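Local coordinates for alcohol dehydrogenase (Aeropyrum pernix, PDB 1H2B), which probably catalyses the NAD-dependent oxidation of alcohols with the help of zinc, and holds zinc and the dinucleotide cofactor in this model, at residues Val257-Gly263 with Arg280-Tyr286; Arg175-Lys179 with Glu305-Val309; Val44-Gly50 with Asn81-Glu87. All blocks are in the same frame, centred on the assembly; numbering follows the deposited sequence. Where two conformers were deposited one is given.

Interaction 1 (Val257-Gly263 with Arg280-Tyr286). With NAJ (nicotinamide-adenine-dinucleotide (acidic form)), chain I.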
loop_
_atom_site.group_PDB
_atom_site.type_symbol
_atom_site.label_atom_id
_atom_site.label_comp_id
_atom_site.label_asym_id
_atom_site.label_seq_id
_atom_site.Cartn_x
_atom_site.Cartn_y
_atom_site.Cartn_z
ATOM N N VAL B 257 -4.425 -3.220 -16.691
ATOM C CA VAL B 257 -3.192 -2.418 -16.811
ATOM C C VAL B 257 -2.756 -2.478 -18.278
ATOM O O VAL B 257 -2.816 -3.537 -18.894
ATOM C CB VAL B 257 -2.049 -2.978 -15.984
ATOM C CG1 VAL B 257 -0.761 -2.176 -16.249
ATOM C CG2 VAL B 257 -2.356 -2.891 -14.463
ATOM N N ALA B 258 -2.418 -1.308 -18.838
ATOM C CA ALA B 258 -1.714 -1.280 -20.132
ATOM C C ALA B 258 -0.357 -0.669 -19.892
ATOM O O ALA B 258 -0.222 0.197 -19.031
ATOM C CB ALA B 258 -2.480 -0.443 -21.143
ATOM N N MET B 259 0.652 -1.124 -20.642
ATOM C CA MET B 259 2.032 -0.671 -20.436
ATOM C C MET B 259 2.560 -0.251 -21.785
ATOM O O MET B 259 2.643 -1.071 -22.676
ATOM C CB MET B 259 2.881 -1.825 -19.857
ATOM C CG MET B 259 2.270 -2.390 -18.533
ATOM S SD MET B 259 3.366 -3.574 -17.825
ATOM C CE MET B 259 4.602 -2.519 -17.090
ATOM N N ASP B 260 2.885 1.043 -21.949
ATOM C CA ASP B 260 3.366 1.501 -23.252
ATOM C C ASP B 260 4.887 1.498 -23.240
ATOM O O ASP B 260 5.498 2.365 -22.585
ATOM C CB ASP B 260 2.850 2.919 -23.502
ATOM C CG ASP B 260 3.231 3.422 -24.867
ATOM O OD1 ASP B 260 4.100 2.801 -25.508
ATOM O OD2 ASP B 260 2.680 4.425 -25.365
ATOM N N PHE B 261 5.471 0.471 -23.883
ATOM C CA PHE B 261 6.923 0.365 -24.060
ATOM C C PHE B 261 7.354 0.780 -25.463
ATOM O O PHE B 261 8.352 0.274 -25.984
ATOM C CB PHE B 261 7.375 -1.096 -23.769
ATOM C CG PHE B 261 7.327 -1.446 -22.331
ATOM C CD1 PHE B 261 6.300 -2.234 -21.800
ATOM C CD2 PHE B 261 8.371 -1.055 -21.501
ATOM C CE1 PHE B 261 6.319 -2.609 -20.420
ATOM C CE2 PHE B 261 8.375 -1.385 -20.113
ATOM C CZ PHE B 261 7.350 -2.218 -19.590
ATOM N N VAL B 262 6.585 1.704 -26.055
ATOM C CA VAL B 262 6.912 2.262 -27.389
ATOM C C VAL B 262 7.070 3.791 -27.280
ATOM O O VAL B 262 8.142 4.358 -27.615
ATOM C CB VAL B 262 5.788 1.977 -28.385
ATOM C CG1 VAL B 262 6.231 2.445 -29.815
ATOM C CG2 VAL B 262 5.436 0.465 -28.400
ATOM N N GLY B 263 5.994 4.463 -26.856
ATOM C CA GLY B 263 6.076 5.893 -26.618
ATOM C C GLY B 263 5.881 6.752 -27.847
ATOM O O GLY B 263 6.002 7.970 -27.746
ATOM N N ARG B 280 -5.120 1.268 -15.466
ATOM C CA ARG B 280 -3.883 2.041 -15.262
ATOM C C ARG B 280 -3.019 1.874 -16.462
ATOM O O ARG B 280 -2.721 0.724 -16.883
ATOM C CB ARG B 280 -3.127 1.558 -14.058
ATOM C CG ARG B 280 -3.930 1.644 -12.728
ATOM C CD ARG B 280 -3.272 0.850 -11.659
ATOM N NE ARG B 280 -1.941 1.368 -11.327
ATOM C CZ ARG B 280 -0.932 0.652 -10.879
ATOM N NH1 ARG B 280 -1.087 -0.674 -10.745
ATOM N NH2 ARG B 280 0.245 1.223 -10.617
ATOM N N LEU B 281 -2.628 3.011 -17.039
ATOM C CA LEU B 281 -1.647 2.999 -18.133
ATOM C C LEU B 281 -0.289 3.363 -17.561
ATOM O O LEU B 281 -0.111 4.469 -17.036
ATOM C CB LEU B 281 -2.070 3.976 -19.245
ATOM C CG LEU B 281 -1.015 4.248 -20.338
ATOM C CD1 LEU B 281 -0.621 2.987 -21.114
ATOM C CD2 LEU B 281 -1.610 5.336 -21.243
ATOM N N ILE B 282 0.665 2.447 -17.668
ATOM C CA ILE B 282 2.021 2.729 -17.225
ATOM C C ILE B 282 2.785 3.200 -18.438
ATOM O O ILE B 282 2.901 2.465 -19.436
ATOM C CB ILE B 282 2.702 1.485 -16.606
ATOM C CG1 ILE B 282 1.803 0.778 -15.570
ATOM C CG2 ILE B 282 4.085 1.882 -16.054
ATOM C CD1 ILE B 282 1.268 1.648 -14.525
ATOM N N ILE B 283 3.190 4.469 -18.419
ATOM C CA ILE B 283 3.910 5.087 -19.539
ATOM C C ILE B 283 5.419 4.967 -19.310
ATOM O O ILE B 283 5.958 5.499 -18.326
ATOM C CB ILE B 283 3.490 6.568 -19.682
ATOM C CG1 ILE B 283 2.009 6.598 -20.055
ATOM C CG2 ILE B 283 4.330 7.296 -20.749
ATOM C CD1 ILE B 283 1.391 8.035 -19.986
ATOM N N VAL B 284 6.064 4.247 -20.236
ATOM C CA VAL B 284 7.493 3.990 -20.162
ATOM C C VAL B 284 8.157 4.572 -21.396
ATOM O O VAL B 284 9.112 5.379 -21.295
ATOM C CB VAL B 284 7.816 2.482 -20.067
ATOM C CG1 VAL B 284 9.333 2.345 -20.030
ATOM C CG2 VAL B 284 7.168 1.881 -18.820
ATOM N N GLY B 285 7.673 4.168 -22.567
ATOM C CA GLY B 285 8.140 4.826 -23.802
ATOM C C GLY B 285 7.789 6.312 -23.811
ATOM O O GLY B 285 6.811 6.742 -23.181
ATOM N N TYR B 286 8.523 7.092 -24.608
ATOM C CA TYR B 286 8.229 8.525 -24.689
ATOM C C TYR B 286 8.558 9.041 -26.093
ATOM O O TYR B 286 9.197 8.367 -26.895
ATOM C CB TYR B 286 8.965 9.348 -23.604
ATOM C CG TYR B 286 10.440 9.207 -23.701
ATOM C CD1 TYR B 286 11.148 10.053 -24.529
ATOM C CD2 TYR B 286 11.124 8.149 -23.078
ATOM C CE1 TYR B 286 12.517 9.903 -24.703
ATOM C CE2 TYR B 286 12.485 8.004 -23.237
ATOM C CZ TYR B 286 13.168 8.895 -24.065
ATOM O OH TYR B 286 14.510 8.721 -24.280
HETATM P PA NAJ I . 12.629 -0.633 -29.255
HETATM O O1A NAJ I . 12.845 0.145 -30.522
HETATM O O2A NAJ I . 13.520 -1.850 -28.955
HETATM O O5B NAJ I . 11.165 -1.266 -29.180
HETATM C C5B NAJ I . 10.000 -0.563 -29.636
HETATM C C4B NAJ I . 9.021 -1.666 -30.001
HETATM O O4B NAJ I . 7.756 -1.028 -30.270
HETATM C C3B NAJ I . 9.441 -2.488 -31.220
HETATM O O3B NAJ I . 9.340 -3.900 -30.973
HETATM C C2B NAJ I . 8.424 -1.969 -32.226
HETATM O O2B NAJ I . 8.156 -2.878 -33.306
HETATM C C1B NAJ I . 7.173 -1.694 -31.382
HETATM N N9A NAJ I . 6.205 -0.781 -31.987
HETATM C C8A NAJ I . 6.398 0.315 -32.839
HETATM N N7A NAJ I . 5.194 0.886 -33.115
HETATM C C5A NAJ I . 4.237 0.165 -32.459
HETATM C C6A NAJ I . 2.871 0.270 -32.371
HETATM N N6A NAJ I . 2.165 1.195 -33.035
HETATM N N1A NAJ I . 2.201 -0.599 -31.549
HETATM C C2A NAJ I . 2.844 -1.617 -30.868
HETATM N N3A NAJ I . 4.186 -1.727 -30.984
HETATM C C4A NAJ I . 4.866 -0.851 -31.771
HETATM O O3 NAJ I . 12.692 0.429 -28.074
HETATM P PN NAJ I . 13.226 0.246 -26.562
HETATM O O1N NAJ I . 14.662 0.492 -26.501
HETATM O O2N NAJ I . 12.668 -0.997 -25.994
HETATM O O5D NAJ I . 12.563 1.551 -25.901
HETATM C C5D NAJ I . 11.142 1.595 -25.791
HETATM C C4D NAJ I . 10.714 3.002 -25.409
HETATM O O4D NAJ I . 11.065 3.210 -24.029
HETATM C C3D NAJ I . 11.442 4.106 -26.175
HETATM O O3D NAJ I . 10.576 5.254 -26.234
HETATM C C2D NAJ I . 12.637 4.423 -25.265
HETATM O O2D NAJ I . 13.218 5.683 -25.453
HETATM C C1D NAJ I . 11.911 4.329 -23.912
HETATM N N1N NAJ I . 12.716 4.199 -22.697
HETATM C C2N NAJ I . 12.143 4.661 -21.548
HETATM C C3N NAJ I . 12.810 4.518 -20.343
HETATM C C7N NAJ I . 12.204 5.082 -19.101
HETATM O O7N NAJ I . 12.965 4.972 -17.999
HETATM N N7N NAJ I . 10.976 5.602 -19.001
HETATM C C4N NAJ I . 14.085 3.869 -20.249
HETATM C C5N NAJ I . 14.533 3.256 -21.454
HETATM C C6N NAJ I . 13.873 3.454 -22.652
#
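Ala258 and Asp260 are hydrogen-bonded through their backbones to Arg280 and Ile282, joining two neighbouring parallel strands of the Rossmann-type sheet, and the C-terminal ends of both strands run on into the dinucleotide site. The ladder alternates regularly: Ala258 N gives to Arg280 O (2.8 Å), Ile282 N gives to Ala258 O, and Asp260 N gives to Ile282 O. Past the last rung Asp260 O takes two donors, Gly285 N at 2.8 Å and Val284 N in its carbonyl plane with a longer and more bent bond (3.1 Å, 145° at the hydrogen), so one carbonyl grips the start of the second loop. The carboxylate of the same residue holds the first loop. With CG anti to the backbone N (chi1 -176°), OD1 accepts from Val262 N almost straight down its C-O bond, as in an Asx turn, and from Gly263 N, which comes from above the carboxylate plane; OD2 is taken by Thr267. The two loops then pass so closely that a side chain on Gly263 or Gly285 would strike the opposite backbone, while Gly285 O is buried without a partner. On the face shared by Met259 and Ile282, Val257 CG1 packs on Ile282 CG1, and further along Val284 CG2 lies against Phe261 CE2 at 3.7 Å. Arg280 reaches out of the ladder to form a salt bridge with Glu305 on the next strand. The cofactor uses what the two loops still offer: the ribose hydroxyl O3D gives to Val262 O (2.9 Å) and accepts from Tyr286 N, so both loops hold it. Beyond the ribose, the carboxamide nitrogen N7N of the cofactor donates to Val284 O over 3.0 Å, in a bond of 165° at the hydrogen.

Interaction 2 (Arg175-Lys179 with Glu305-Val309). With NAJ (nicotinamide-adenine-dinucleotide (acidic form)), chain I; OCA (octanoic acid (caprylic acid)), chain H.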
loop_
_atom_site.group_PDB
_atom_site.type_symbol
_atom_site.label_atom_id
_atom_site.label_comp_id
_atom_site.label_asym_id
_atom_site.label_seq_id
_atom_site.Cartn_x
_atom_site.Cartn_y
_atom_site.Cartn_z
ATOM N N ARG B 175 10.809 -2.115 -12.805
ATOM C CA ARG B 175 10.080 -1.124 -12.008
ATOM C C ARG B 175 8.674 -0.935 -12.526
ATOM O O ARG B 175 7.711 -0.845 -11.738
ATOM C CB ARG B 175 10.806 0.215 -11.971
ATOM C CG ARG B 175 10.106 1.251 -11.076
ATOM C CD ARG B 175 10.958 2.486 -11.003
ATOM N NE ARG B 175 10.426 3.615 -10.251
ATOM C CZ ARG B 175 10.745 3.918 -9.003
ATOM N NH1 ARG B 175 11.532 3.131 -8.281
ATOM N NH2 ARG B 175 10.273 5.018 -8.448
ATOM N N ALA B 176 8.516 -0.893 -13.852
ATOM C CA ALA B 176 7.189 -0.719 -14.402
ATOM C C ALA B 176 6.285 -1.898 -14.093
ATOM O O ALA B 176 5.106 -1.713 -13.836
ATOM C CB ALA B 176 7.318 -0.482 -15.949
ATOM N N VAL B 177 6.831 -3.121 -14.152
ATOM C CA VAL B 177 6.025 -4.313 -13.839
ATOM C C VAL B 177 5.680 -4.337 -12.356
ATOM O O VAL B 177 4.565 -4.756 -11.999
ATOM C CB VAL B 177 6.729 -5.601 -14.332
ATOM C CG1 VAL B 177 6.069 -6.851 -13.684
ATOM C CG2 VAL B 177 6.681 -5.664 -15.895
ATOM N N LYS B 178 6.600 -3.914 -11.494
ATOM C CA LYS B 178 6.246 -3.734 -10.056
ATOM C C LYS B 178 5.066 -2.816 -9.898
ATOM O O LYS B 178 4.125 -3.129 -9.136
ATOM C CB LYS B 178 7.422 -3.182 -9.268
ATOM C CG LYS B 178 8.565 -4.149 -9.166
ATOM C CD LYS B 178 9.473 -3.780 -7.990
ATOM C CE LYS B 178 9.754 -4.986 -7.136
ATOM N NZ LYS B 178 10.272 -4.738 -5.739
ATOM N N LYS B 179 5.056 -1.677 -10.602
ATOM C CA LYS B 179 3.887 -0.804 -10.555
ATOM C C LYS B 179 2.625 -1.555 -11.010
ATOM O O LYS B 179 1.594 -1.545 -10.327
ATOM C CB LYS B 179 4.064 0.442 -11.451
ATOM C CG LYS B 179 5.084 1.461 -10.963
ATOM C CD LYS B 179 5.029 2.614 -11.944
ATOM C CE LYS B 179 5.756 3.826 -11.407
ATOM N NZ LYS B 179 7.174 3.526 -11.177
ATOM N N GLU B 305 0.478 6.675 -15.527
ATOM C CA GLU B 305 1.557 6.729 -14.516
ATOM C C GLU B 305 2.898 6.558 -15.198
ATOM O O GLU B 305 3.175 5.489 -15.781
ATOM C CB GLU B 305 1.376 5.569 -13.526
ATOM C CG GLU B 305 0.040 5.678 -12.759
ATOM C CD GLU B 305 -0.281 4.440 -11.960
ATOM O OE1 GLU B 305 0.651 3.912 -11.289
ATOM O OE2 GLU B 305 -1.462 4.035 -11.946
ATOM N N GLY B 306 3.760 7.577 -15.102
ATOM C CA GLY B 306 5.083 7.410 -15.671
ATOM C C GLY B 306 5.928 6.466 -14.840
ATOM O O GLY B 306 5.721 6.298 -13.637
ATOM N N SER B 307 6.894 5.839 -15.516
ATOM C CA SER B 307 7.863 5.024 -14.794
ATOM C C SER B 307 9.227 5.341 -15.373
ATOM O O SER B 307 9.353 5.432 -16.589
ATOM C CB SER B 307 7.548 3.529 -14.968
ATOM O OG SER B 307 8.167 2.784 -13.929
ATOM N N LEU B 308 10.221 5.522 -14.506
ATOM C CA LEU B 308 11.532 6.057 -14.887
ATOM C C LEU B 308 12.612 5.078 -14.384
ATOM O O LEU B 308 12.849 4.991 -13.180
ATOM C CB LEU B 308 11.751 7.434 -14.219
ATOM C CG LEU B 308 13.149 8.054 -14.455
ATOM C CD1 LEU B 308 13.394 8.324 -15.932
ATOM C CD2 LEU B 308 13.220 9.382 -13.651
ATOM N N VAL B 309 13.240 4.380 -15.335
ATOM C CA VAL B 309 14.368 3.477 -15.043
ATOM C C VAL B 309 14.049 2.703 -13.775
ATOM O O VAL B 309 13.042 2.032 -13.731
ATOM C CB VAL B 309 15.710 4.265 -15.047
ATOM C CG1 VAL B 309 16.916 3.287 -15.129
ATOM C CG2 VAL B 309 15.831 5.214 -16.252
HETATM P PA NAJ I . 12.629 -0.633 -29.255
HETATM O O1A NAJ I . 12.845 0.145 -30.522
HETATM O O2A NAJ I . 13.520 -1.850 -28.955
HETATM O O5B NAJ I . 11.165 -1.266 -29.180
HETATM C C5B NAJ I . 10.000 -0.563 -29.636
HETATM C C4B NAJ I . 9.021 -1.666 -30.001
HETATM O O4B NAJ I . 7.756 -1.028 -30.270
HETATM C C3B NAJ I . 9.441 -2.488 -31.220
HETATM O O3B NAJ I . 9.340 -3.900 -30.973
HETATM C C2B NAJ I . 8.424 -1.969 -32.226
HETATM O O2B NAJ I . 8.156 -2.878 -33.306
HETATM C C1B NAJ I . 7.173 -1.694 -31.382
HETATM N N9A NAJ I . 6.205 -0.781 -31.987
HETATM C C8A NAJ I . 6.398 0.315 -32.839
HETATM N N7A NAJ I . 5.194 0.886 -33.115
HETATM C C5A NAJ I . 4.237 0.165 -32.459
HETATM C C6A NAJ I . 2.871 0.270 -32.371
HETATM N N6A NAJ I . 2.165 1.195 -33.035
HETATM N N1A NAJ I . 2.201 -0.599 -31.549
HETATM C C2A NAJ I . 2.844 -1.617 -30.868
HETATM N N3A NAJ I . 4.186 -1.727 -30.984
HETATM C C4A NAJ I . 4.866 -0.851 -31.771
HETATM O O3 NAJ I . 12.692 0.429 -28.074
HETATM P PN NAJ I . 13.226 0.246 -26.562
HETATM O O1N NAJ I . 14.662 0.492 -26.501
HETATM O O2N NAJ I . 12.668 -0.997 -25.994
HETATM O O5D NAJ I . 12.563 1.551 -25.901
HETATM C C5D NAJ I . 11.142 1.595 -25.791
HETATM C C4D NAJ I . 10.714 3.002 -25.409
HETATM O O4D NAJ I . 11.065 3.210 -24.029
HETATM C C3D NAJ I . 11.442 4.106 -26.175
HETATM O O3D NAJ I . 10.576 5.254 -26.234
HETATM C C2D NAJ I . 12.637 4.423 -25.265
HETATM O O2D NAJ I . 13.218 5.683 -25.453
HETATM C C1D NAJ I . 11.911 4.329 -23.912
HETATM N N1N NAJ I . 12.716 4.199 -22.697
HETATM C C2N NAJ I . 12.143 4.661 -21.548
HETATM C C3N NAJ I . 12.810 4.518 -20.343
HETATM C C7N NAJ I . 12.204 5.082 -19.101
HETATM O O7N NAJ I . 12.965 4.972 -17.999
HETATM N N7N NAJ I . 10.976 5.602 -19.001
HETATM C C4N NAJ I . 14.085 3.869 -20.249
HETATM C C5N NAJ I . 14.533 3.256 -21.454
HETATM C C6N NAJ I . 13.873 3.454 -22.652
HETATM C C1 OCA H . 16.794 5.754 -20.589
HETATM C C2 OCA H . 16.046 7.083 -20.410
HETATM C C3 OCA H . 16.377 7.719 -19.049
HETATM C C4 OCA H . 16.007 9.188 -18.923
HETATM C C5 OCA H . 16.551 9.732 -17.602
HETATM C C6 OCA H . 16.018 11.134 -17.316
HETATM C C7 OCA H . 16.444 11.684 -15.960
HETATM C C8 OCA H . 15.866 13.077 -15.783
HETATM O O1 OCA H . 16.794 5.175 -21.711
HETATM O O2 OCA H . 17.375 5.225 -19.620
#
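Lys179 and Ser307 meet end to end, the ammonium nitrogen NZ giving a hydrogen bond to OG at 3.0 Å. The lysine chain runs nearly straight as far as CE and turns only at its last torsion (chi4 61°), which swings NZ onto the hydroxyl. Lys179 CE itself lies 3.3 Å from Gly306 O. One helical turn back, Arg175 passes alongside 305-309: its CB lies 3.4 Å from Val309 O, CG comes near Ser307 OG, and CD lies near both the Val309 and the Leu308 carbonyl oxygens. Its chain fully extended from CB to NE (chi2 175°), this arginine carries its guanidinium beyond the loop to Glu301 of the second subunit, which also forms a salt bridge with Lys179, and to Glu314 and Glu119 of its own chain. Ala176 CB also touches the hydroxyl, 3.9 Å from Ser307 OG, which Arg175 CG and Lys179 CD approach as well. The helix 166-181 thus packs against the C-terminal end of 303-306, the last strand of the Rossmann-type sheet within this chain; at Glu305 that sheet continues, antiparallel, into the second subunit. The far side of the loop serves the cofactor. Ser307 O accepts from the carboxamide nitrogen N7N at 2.9 Å, and Val309 N donates to the carboxamide oxygen O7N at 2.7 Å, so the group is held at both its polar ends. Leu308 CD1 and Val309 CG2 turn to the bound octanoic acid, with Leu308 CD1 3.8 Å from its C5.

Interaction 3 (Val44-Gly50 with Asn81-Glu87)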
loop_
_atom_site.group_PDB
_atom_site.type_symbol
_atom_site.label_atom_id
_atom_site.label_comp_id
_atom_site.label_asym_id
_atom_site.label_seq_id
_atom_site.Cartn_x
_atom_site.Cartn_y
_atom_site.Cartn_z
ATOM N N VAL B 44 35.274 4.893 -9.730
ATOM C CA VAL B 44 35.454 3.592 -10.372
ATOM C C VAL B 44 35.608 3.767 -11.867
ATOM O O VAL B 44 34.877 4.530 -12.461
ATOM C CB VAL B 44 34.228 2.631 -10.157
ATOM C CG1 VAL B 44 34.370 1.357 -10.981
ATOM C CG2 VAL B 44 34.068 2.305 -8.678
ATOM N N ILE B 45 36.597 3.099 -12.448
ATOM C CA ILE B 45 36.640 2.974 -13.915
ATOM C C ILE B 45 36.433 1.511 -14.309
ATOM O O ILE B 45 37.050 0.593 -13.758
ATOM C CB ILE B 45 37.962 3.539 -14.507
ATOM C CG1 ILE B 45 38.010 5.043 -14.271
ATOM C CG2 ILE B 45 38.043 3.212 -16.033
ATOM C CD1 ILE B 45 39.399 5.653 -14.496
ATOM N N VAL B 46 35.548 1.298 -15.292
ATOM C CA VAL B 46 35.217 -0.023 -15.787
ATOM C C VAL B 46 35.725 -0.183 -17.198
ATOM O O VAL B 46 35.620 0.745 -18.001
ATOM C CB VAL B 46 33.660 -0.206 -15.770
ATOM C CG1 VAL B 46 33.239 -1.475 -16.448
ATOM C CG2 VAL B 46 33.161 -0.153 -14.327
ATOM N N ARG B 47 36.305 -1.343 -17.465
ATOM C CA ARG B 47 36.549 -1.844 -18.823
ATOM C C ARG B 47 35.249 -2.449 -19.338
ATOM O O ARG B 47 34.764 -3.486 -18.822
ATOM C CB ARG B 47 37.713 -2.849 -18.815
ATOM C CG ARG B 47 37.959 -3.498 -20.157
ATOM C CD ARG B 47 39.178 -4.446 -20.165
ATOM N NE ARG B 47 39.144 -5.523 -19.165
ATOM C CZ ARG B 47 38.713 -6.766 -19.394
ATOM N NH1 ARG B 47 38.205 -7.087 -20.588
ATOM N NH2 ARG B 47 38.770 -7.685 -18.417
ATOM N N ILE B 48 34.638 -1.774 -20.318
ATOM C CA ILE B 48 33.354 -2.222 -20.846
ATOM C C ILE B 48 33.470 -3.564 -21.534
ATOM O O ILE B 48 34.377 -3.784 -22.363
ATOM C CB ILE B 48 32.847 -1.161 -21.812
ATOM C CG1 ILE B 48 32.616 0.161 -21.068
ATOM C CG2 ILE B 48 31.556 -1.658 -22.597
ATOM C CD1 ILE B 48 31.317 0.167 -20.108
ATOM N N ALA B 49 32.553 -4.467 -21.176
ATOM C CA ALA B 49 32.402 -5.780 -21.851
ATOM C C ALA B 49 31.190 -5.794 -22.791
ATOM O O ALA B 49 31.211 -6.428 -23.841
ATOM C CB ALA B 49 32.307 -6.933 -20.822
ATOM N N GLY B 50 30.128 -5.079 -22.428
ATOM C CA GLY B 50 28.910 -5.072 -23.244
ATOM C C GLY B 50 28.192 -3.750 -23.019
ATOM O O GLY B 50 28.044 -3.312 -21.873
ATOM N N ASN B 81 25.257 -0.724 -19.360
ATOM C CA ASN B 81 26.646 -1.196 -19.373
ATOM C C ASN B 81 26.992 -2.304 -18.406
ATOM O O ASN B 81 26.606 -2.256 -17.251
ATOM C CB ASN B 81 27.548 0.001 -19.077
ATOM C CG ASN B 81 27.343 1.093 -20.122
ATOM O OD1 ASN B 81 27.454 0.800 -21.312
ATOM N ND2 ASN B 81 27.096 2.324 -19.685
ATOM N N VAL B 82 27.768 -3.266 -18.897
ATOM C CA VAL B 82 28.435 -4.262 -18.045
ATOM C C VAL B 82 29.920 -4.285 -18.381
ATOM O O VAL B 82 30.316 -3.864 -19.489
ATOM C CB VAL B 82 27.890 -5.707 -18.226
ATOM C CG1 VAL B 82 26.476 -5.833 -17.592
ATOM C CG2 VAL B 82 27.932 -6.150 -19.698
ATOM N N GLY B 83 30.736 -4.758 -17.445
ATOM C CA GLY B 83 32.150 -4.792 -17.731
ATOM C C GLY B 83 32.904 -5.371 -16.547
ATOM O O GLY B 83 32.355 -6.105 -15.738
ATOM N N TYR B 84 34.186 -5.034 -16.522
ATOM C CA TYR B 84 35.071 -5.517 -15.469
ATOM C C TYR B 84 35.716 -4.306 -14.829
ATOM O O TYR B 84 36.092 -3.341 -15.513
ATOM C CB TYR B 84 36.165 -6.403 -16.072
ATOM C CG TYR B 84 35.650 -7.607 -16.790
ATOM C CD1 TYR B 84 35.424 -7.580 -18.171
ATOM C CD2 TYR B 84 35.350 -8.753 -16.086
ATOM C CE1 TYR B 84 34.931 -8.708 -18.849
ATOM C CE2 TYR B 84 34.862 -9.885 -16.737
ATOM C CZ TYR B 84 34.660 -9.843 -18.116
ATOM O OH TYR B 84 34.200 -10.945 -18.773
ATOM N N ILE B 85 35.836 -4.321 -13.508
ATOM C CA ILE B 85 36.516 -3.207 -12.851
ATOM C C ILE B 85 37.894 -3.078 -13.500
ATOM O O ILE B 85 38.576 -4.098 -13.713
ATOM C CB ILE B 85 36.654 -3.456 -11.330
ATOM C CG1 ILE B 85 35.267 -3.500 -10.630
ATOM C CG2 ILE B 85 37.557 -2.400 -10.677
ATOM C CD1 ILE B 85 34.503 -2.191 -10.566
ATOM N N GLU B 86 38.294 -1.825 -13.751
ATOM C CA GLU B 86 39.671 -1.564 -14.198
ATOM C C GLU B 86 40.473 -1.040 -13.007
ATOM O O GLU B 86 41.549 -1.603 -12.681
ATOM C CB GLU B 86 39.701 -0.623 -15.397
ATOM C CG GLU B 86 41.163 -0.263 -15.719
ATOM C CD GLU B 86 41.962 -1.439 -16.248
ATOM O OE1 GLU B 86 41.404 -2.397 -16.857
ATOM O OE2 GLU B 86 43.201 -1.398 -16.042
ATOM N N GLU B 87 40.002 0.038 -12.383
ATOM C CA GLU B 87 40.618 0.554 -11.158
ATOM C C GLU B 87 39.625 1.303 -10.324
ATOM O O GLU B 87 38.531 1.648 -10.795
ATOM C CB GLU B 87 41.791 1.479 -11.519
ATOM C CG GLU B 87 41.367 2.737 -12.274
ATOM C CD GLU B 87 42.556 3.632 -12.546
ATOM O OE1 GLU B 87 42.753 3.994 -13.703
ATOM O OE2 GLU B 87 43.268 3.980 -11.582
HETATM O O HOH W 1 39.759 -4.597 -16.332
#
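Asn81 starts the pairing by laying its CB against Ile48 CD1, while its amide nitrogen is held by Gly78. The two antiparallel strands belong to the GroES-like domain. At Val82 a classic beta bulge begins: Val82 O accepts from both Ala49 N and Gly50 N, and Val82 N gives back to Gly50 O (3.0 Å). At Gly83 the strands draw close, and a side chain would clash with Arg47 O and Val46. Tyr84 exchanges backbone bonds with Arg47 in both directions. Its ring and the Arg47 guanidinium lie almost parallel, planes 10° apart, with Tyr84 CD1 3.2 Å above one guanidinium face, offset toward the rim; a bend at chi3 (56°) folds the arginine back over the ring, whose CE1 also meets Ala49 CB at 3.7 Å. Ile85 sends CD1 to Val44 CG1 (3.6 Å). A second classic bulge follows, where Glu86 N and, weakly, Glu87 N give to Ile45 O, and Glu87 O receives Ile45 N. A water accepts from Arg47 NE (3.0 Å) and donates to Ile85 O and Glu86 OE1. A leucine in place of Arg47 would probably leave that water without its donor and the tyrosine ring without its flat cover. With Arg47 NE and Glu86 OE1 4.5 Å apart, the water bridges them by hydrogen bonds where no salt bridge forms; their opposite charges probably add a modest attraction, and Lys97 is the salt-bridge partner of Glu86.

From the N terminus, interaction 3 comes first: 44-50 meets 81-87, tying two antiparallel strands of the GroES-like domain, and closes a loop of 30 residues. Helix 166-181 then opens interaction 2, a long loop that closes only at 305-309, and interaction 1 is nested inside it, with 257-263 and 280-286 closing a smaller loop; none of the loops cross. Interactions 1 and 2 touch, because strands 279-283 and 303-306 are neighbours in the parallel sheet; both reach the dinucleotide and the second subunit. Interaction 3 stands apart on the opposite side of the chain's centre, its centre about 32 Å from that of interaction 1 and about 27 Å from that of interaction 2.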